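Local coordinates for SnoaL-like domain-containing protein (Sphaerobacter thermophilus, PDB 5TGN) that is of unknown function but belongs to the SnoaL-like branch of the NTF2 clan, whose cone-shaped fold often encloses a pocket for small molecules, at residues Arg11-Ala25 / Phe52-Glu66. Numbering follows the deposited sequence.
Sequences REYISRVNGRDGSGA and FIEAAPPATTAQIAE
N18 and R11 reach strand 60-66 from helix 11-18 with the same first turn: CG lies beside the backbone N in both, at chi1 -80° in N18 and -69° in R11. In N18 this helps bring the amide edge-on to the backbone of T61. N18 OD1 accepts from T61 N at 2.6 Å, N18 ND2 donates to T61 O at 3.0 Å, and both bonds lie on carbonyl lone pairs, so one side chain satisfies both polar backbone atoms of a residue on one of the sheet's two outermost strands within this chain. With an alanine here, T61 N and T61 O would probably lose their side-chain partners, leaving a gap between helix end and strand. One turn back, I14 CG2 rests 3.8 Å from T61 CG2, and W92, on strand 88-97 of the same sheet, touches both side chains. R11, extended from CG to NE, grips E66 side-on: R11 NE meets E66 OE2 at 2.8 Å and R11 NH2 meets E66 OE1 at 2.9 Å, each on a syn lone pair, the guanidinium and carboxylate planes only 17° apart, nearly coplanar. At the other end I53 is a knob among Y13, V17, G22 and A25, packing the helices together; I53 CG2 lies 3.6 Å from G22 CA. Helix 11-18 is thus joined to strand 60-66, helices over sheet as in NTF2-like folds, by the N18 amide and a salt bridge whose two-point grip fixes the guanidinium's rotation.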
# COMPACT_ATOMS: atom_id res chain seq x y z
N ARG A 11 -22.46 3.40 0.71
CA ARG A 11 -22.50 4.58 1.56
C ARG A 11 -22.33 4.22 3.03
O ARG A 11 -21.70 4.95 3.80
CB ARG A 11 -23.82 5.34 1.37
CG ARG A 11 -24.03 6.03 0.01
CD ARG A 11 -25.53 6.40 -0.15
NE ARG A 11 -25.82 7.01 -1.45
CZ ARG A 11 -27.02 7.05 -2.01
NH1 ARG A 11 -28.06 6.50 -1.40
NH2 ARG A 11 -27.17 7.63 -3.19
N GLU A 12 -22.96 3.12 3.47
CA GLU A 12 -22.83 2.71 4.86
C GLU A 12 -21.40 2.28 5.17
O GLU A 12 -20.91 2.50 6.29
CB GLU A 12 -23.80 1.57 5.18
CG GLU A 12 -23.81 1.21 6.66
CD GLU A 12 -24.32 2.36 7.54
OE1 GLU A 12 -24.99 3.27 7.00
OE2 GLU A 12 -24.03 2.35 8.75
N TYR A 13 -20.72 1.64 4.22
CA TYR A 13 -19.32 1.29 4.42
C TYR A 13 -18.51 2.53 4.73
O TYR A 13 -17.79 2.59 5.73
CB TYR A 13 -18.77 0.55 3.19
CG TYR A 13 -17.26 0.32 3.33
CD1 TYR A 13 -16.77 -0.82 3.96
CD2 TYR A 13 -16.34 1.29 2.91
CE1 TYR A 13 -15.39 -1.02 4.12
CE2 TYR A 13 -14.96 1.09 3.06
CZ TYR A 13 -14.51 -0.05 3.67
OH TYR A 13 -13.15 -0.23 3.85
N ILE A 14 -18.67 3.58 3.92
CA ILE A 14 -17.96 4.83 4.18
C ILE A 14 -18.33 5.38 5.56
O ILE A 14 -17.48 5.89 6.29
CB ILE A 14 -18.25 5.86 3.07
CG1 ILE A 14 -17.82 5.34 1.71
CG2 ILE A 14 -17.55 7.21 3.38
CD1 ILE A 14 -16.26 5.13 1.59
N SER A 15 -19.61 5.32 5.91
CA SER A 15 -20.01 5.89 7.20
C SER A 15 -19.35 5.13 8.34
O SER A 15 -18.88 5.72 9.33
CB SER A 15 -21.53 5.88 7.33
OG SER A 15 -21.95 6.44 8.56
N ARG A 16 -19.27 3.80 8.21
CA ARG A 16 -18.71 2.97 9.27
C ARG A 16 -17.21 3.17 9.41
O ARG A 16 -16.68 3.21 10.53
CB ARG A 16 -19.02 1.48 9.00
CG ARG A 16 -20.48 1.08 9.14
CD ARG A 16 -21.03 1.39 10.50
NE ARG A 16 -21.57 2.75 10.54
CZ ARG A 16 -21.48 3.58 11.59
NH1 ARG A 16 -20.86 3.20 12.71
NH2 ARG A 16 -22.00 4.80 11.50
N VAL A 17 -16.50 3.33 8.29
CA VAL A 17 -15.07 3.59 8.34
C VAL A 17 -14.77 4.96 8.95
O VAL A 17 -13.85 5.09 9.77
CB VAL A 17 -14.47 3.42 6.93
CG1 VAL A 17 -13.06 4.00 6.88
CG2 VAL A 17 -14.44 1.95 6.58
N ASN A 18 -15.57 5.99 8.61
CA ASN A 18 -15.42 7.28 9.30
C ASN A 18 -15.62 7.15 10.80
O ASN A 18 -15.06 7.93 11.58
CB ASN A 18 -16.41 8.31 8.75
CG ASN A 18 -15.93 8.92 7.46
OD1 ASN A 18 -14.76 9.24 7.33
ND2 ASN A 18 -16.82 9.07 6.49
N GLY A 19 -16.44 6.20 11.23
CA GLY A 19 -16.66 5.97 12.64
C GLY A 19 -15.68 5.02 13.28
O GLY A 19 -15.88 4.64 14.43
N ARG A 20 -14.63 4.62 12.56
CA ARG A 20 -13.62 3.65 13.00
C ARG A 20 -14.23 2.28 13.33
O ARG A 20 -13.61 1.47 14.02
CB ARG A 20 -12.84 4.18 14.21
CG ARG A 20 -12.19 5.54 13.98
CD ARG A 20 -10.76 5.58 14.51
NE ARG A 20 -9.93 4.62 13.80
CZ ARG A 20 -8.61 4.53 13.91
NH1 ARG A 20 -7.95 5.36 14.71
NH2 ARG A 20 -7.96 3.62 13.21
N ASP A 21 -15.42 2.01 12.80
CA ASP A 21 -16.26 0.92 13.30
C ASP A 21 -15.97 -0.31 12.45
O ASP A 21 -16.68 -0.61 11.49
CB ASP A 21 -17.71 1.34 13.27
CG ASP A 21 -18.66 0.26 13.74
OD1 ASP A 21 -18.20 -0.81 14.22
OD2 ASP A 21 -19.87 0.48 13.62
N GLY A 22 -14.93 -1.06 12.81
CA GLY A 22 -14.54 -2.21 12.01
C GLY A 22 -15.59 -3.31 11.98
O GLY A 22 -15.79 -3.97 10.95
N SER A 23 -16.27 -3.54 13.11
CA SER A 23 -17.30 -4.57 13.15
C SER A 23 -18.50 -4.19 12.31
O SER A 23 -19.06 -5.02 11.59
CB SER A 23 -17.76 -4.84 14.59
OG SER A 23 -16.69 -5.27 15.40
N GLY A 24 -18.95 -2.94 12.42
CA GLY A 24 -20.10 -2.55 11.65
C GLY A 24 -19.80 -2.58 10.17
O GLY A 24 -20.65 -2.94 9.36
N ALA A 25 -18.57 -2.24 9.80
CA ALA A 25 -18.21 -2.33 8.39
C ALA A 25 -18.13 -3.78 7.93
O ALA A 25 -18.60 -4.13 6.85
CB ALA A 25 -16.90 -1.59 8.13
N PHE A 52 -8.13 -4.98 9.09
CA PHE A 52 -7.71 -3.98 8.12
C PHE A 52 -8.25 -2.61 8.49
O PHE A 52 -7.51 -1.62 8.51
CB PHE A 52 -8.17 -4.39 6.72
CG PHE A 52 -8.01 -3.29 5.70
CD1 PHE A 52 -6.74 -3.00 5.16
CD2 PHE A 52 -9.12 -2.57 5.26
CE1 PHE A 52 -6.60 -1.95 4.19
CE2 PHE A 52 -8.98 -1.55 4.30
CZ PHE A 52 -7.72 -1.27 3.76
N ILE A 53 -9.55 -2.54 8.79
CA ILE A 53 -10.18 -1.26 9.08
C ILE A 53 -9.62 -0.65 10.36
O ILE A 53 -9.35 0.56 10.41
CB ILE A 53 -11.70 -1.45 9.16
CG1 ILE A 53 -12.23 -1.67 7.74
CG2 ILE A 53 -12.38 -0.26 9.86
CD1 ILE A 53 -13.62 -2.03 7.72
N GLU A 54 -9.40 -1.46 11.39
CA GLU A 54 -8.84 -0.97 12.64
C GLU A 54 -7.40 -0.49 12.48
O GLU A 54 -6.94 0.33 13.28
CB GLU A 54 -8.94 -2.07 13.72
CG GLU A 54 -10.32 -2.08 14.40
CD GLU A 54 -10.74 -3.44 14.98
OE1 GLU A 54 -11.87 -3.51 15.53
OE2 GLU A 54 -9.98 -4.44 14.87
N ALA A 55 -6.68 -0.96 11.46
CA ALA A 55 -5.29 -0.55 11.25
C ALA A 55 -5.16 0.84 10.61
O ALA A 55 -4.03 1.38 10.57
CB ALA A 55 -4.58 -1.60 10.40
N ALA A 56 -6.26 1.45 10.15
CA ALA A 56 -6.23 2.77 9.53
C ALA A 56 -5.87 3.86 10.54
O ALA A 56 -6.25 3.79 11.71
CB ALA A 56 -7.61 3.10 8.92
N PRO A 57 -5.17 4.91 10.10
CA PRO A 57 -4.97 6.07 10.97
C PRO A 57 -6.28 6.83 11.15
O PRO A 57 -7.17 6.69 10.31
CB PRO A 57 -3.95 6.92 10.19
CG PRO A 57 -4.21 6.56 8.76
CD PRO A 57 -4.54 5.09 8.78
N PRO A 58 -6.43 7.61 12.23
CA PRO A 58 -7.51 8.60 12.27
C PRO A 58 -7.58 9.36 10.96
O PRO A 58 -6.58 9.93 10.50
CB PRO A 58 -7.12 9.51 13.44
CG PRO A 58 -6.35 8.60 14.34
CD PRO A 58 -5.61 7.65 13.46
N ALA A 59 -8.75 9.33 10.33
CA ALA A 59 -8.94 9.92 9.01
C ALA A 59 -10.42 10.19 8.83
O ALA A 59 -11.25 9.56 9.48
CB ALA A 59 -8.40 8.99 7.91
N THR A 60 -10.74 11.14 7.96
CA THR A 60 -12.12 11.32 7.54
C THR A 60 -12.21 11.18 6.03
O THR A 60 -11.34 11.64 5.30
CB THR A 60 -12.70 12.69 7.97
OG1 THR A 60 -12.01 13.73 7.27
CG2 THR A 60 -12.55 12.89 9.46
N THR A 61 -13.27 10.52 5.58
CA THR A 61 -13.51 10.22 4.18
C THR A 61 -14.71 11.04 3.72
O THR A 61 -15.83 10.78 4.17
CB THR A 61 -13.79 8.74 3.99
OG1 THR A 61 -12.68 7.97 4.48
CG2 THR A 61 -14.03 8.44 2.53
N ALA A 62 -14.49 12.00 2.83
CA ALA A 62 -15.53 12.94 2.42
C ALA A 62 -15.40 13.21 0.91
O ALA A 62 -14.68 12.51 0.19
CB ALA A 62 -15.44 14.22 3.25
N GLN A 63 -16.14 14.23 0.45
CA GLN A 63 -16.27 14.58 -0.97
C GLN A 63 -16.50 13.35 -1.83
O GLN A 63 -15.83 13.13 -2.85
CB GLN A 63 -15.04 15.35 -1.45
CG GLN A 63 -14.75 16.65 -0.72
CD GLN A 63 -13.42 17.24 -1.14
OE1 GLN A 63 -12.49 17.34 -0.33
NE2 GLN A 63 -13.30 17.59 -2.42
N ILE A 64 -17.46 12.52 -1.41
CA ILE A 64 -17.76 11.30 -2.14
C ILE A 64 -18.51 11.64 -3.42
O ILE A 64 -19.53 12.34 -3.40
CB ILE A 64 -18.56 10.34 -1.26
CG1 ILE A 64 -17.71 9.92 -0.06
CG2 ILE A 64 -18.98 9.13 -2.09
CD1 ILE A 64 -16.61 8.93 -0.42
N ALA A 65 -18.00 11.17 -4.54
CA ALA A 65 -18.74 11.20 -5.79
C ALA A 65 -19.09 9.76 -6.15
O ALA A 65 -18.22 8.88 -6.15
CB ALA A 65 -17.93 11.86 -6.91
N GLU A 66 -20.37 9.53 -6.38
CA GLU A 66 -20.86 8.21 -6.77
C GLU A 66 -20.68 8.13 -8.28
O GLU A 66 -21.47 8.69 -9.04
CB GLU A 66 -22.31 8.04 -6.30
CG GLU A 66 -22.55 8.78 -4.95
CD GLU A 66 -23.83 8.39 -4.18
OE1 GLU A 66 -24.92 8.32 -4.80
OE2 GLU A 66 -23.74 8.19 -2.94
O HOH W 1 -13.93 10.49 10.88
O HOH W 2 -13.44 -1.64 15.41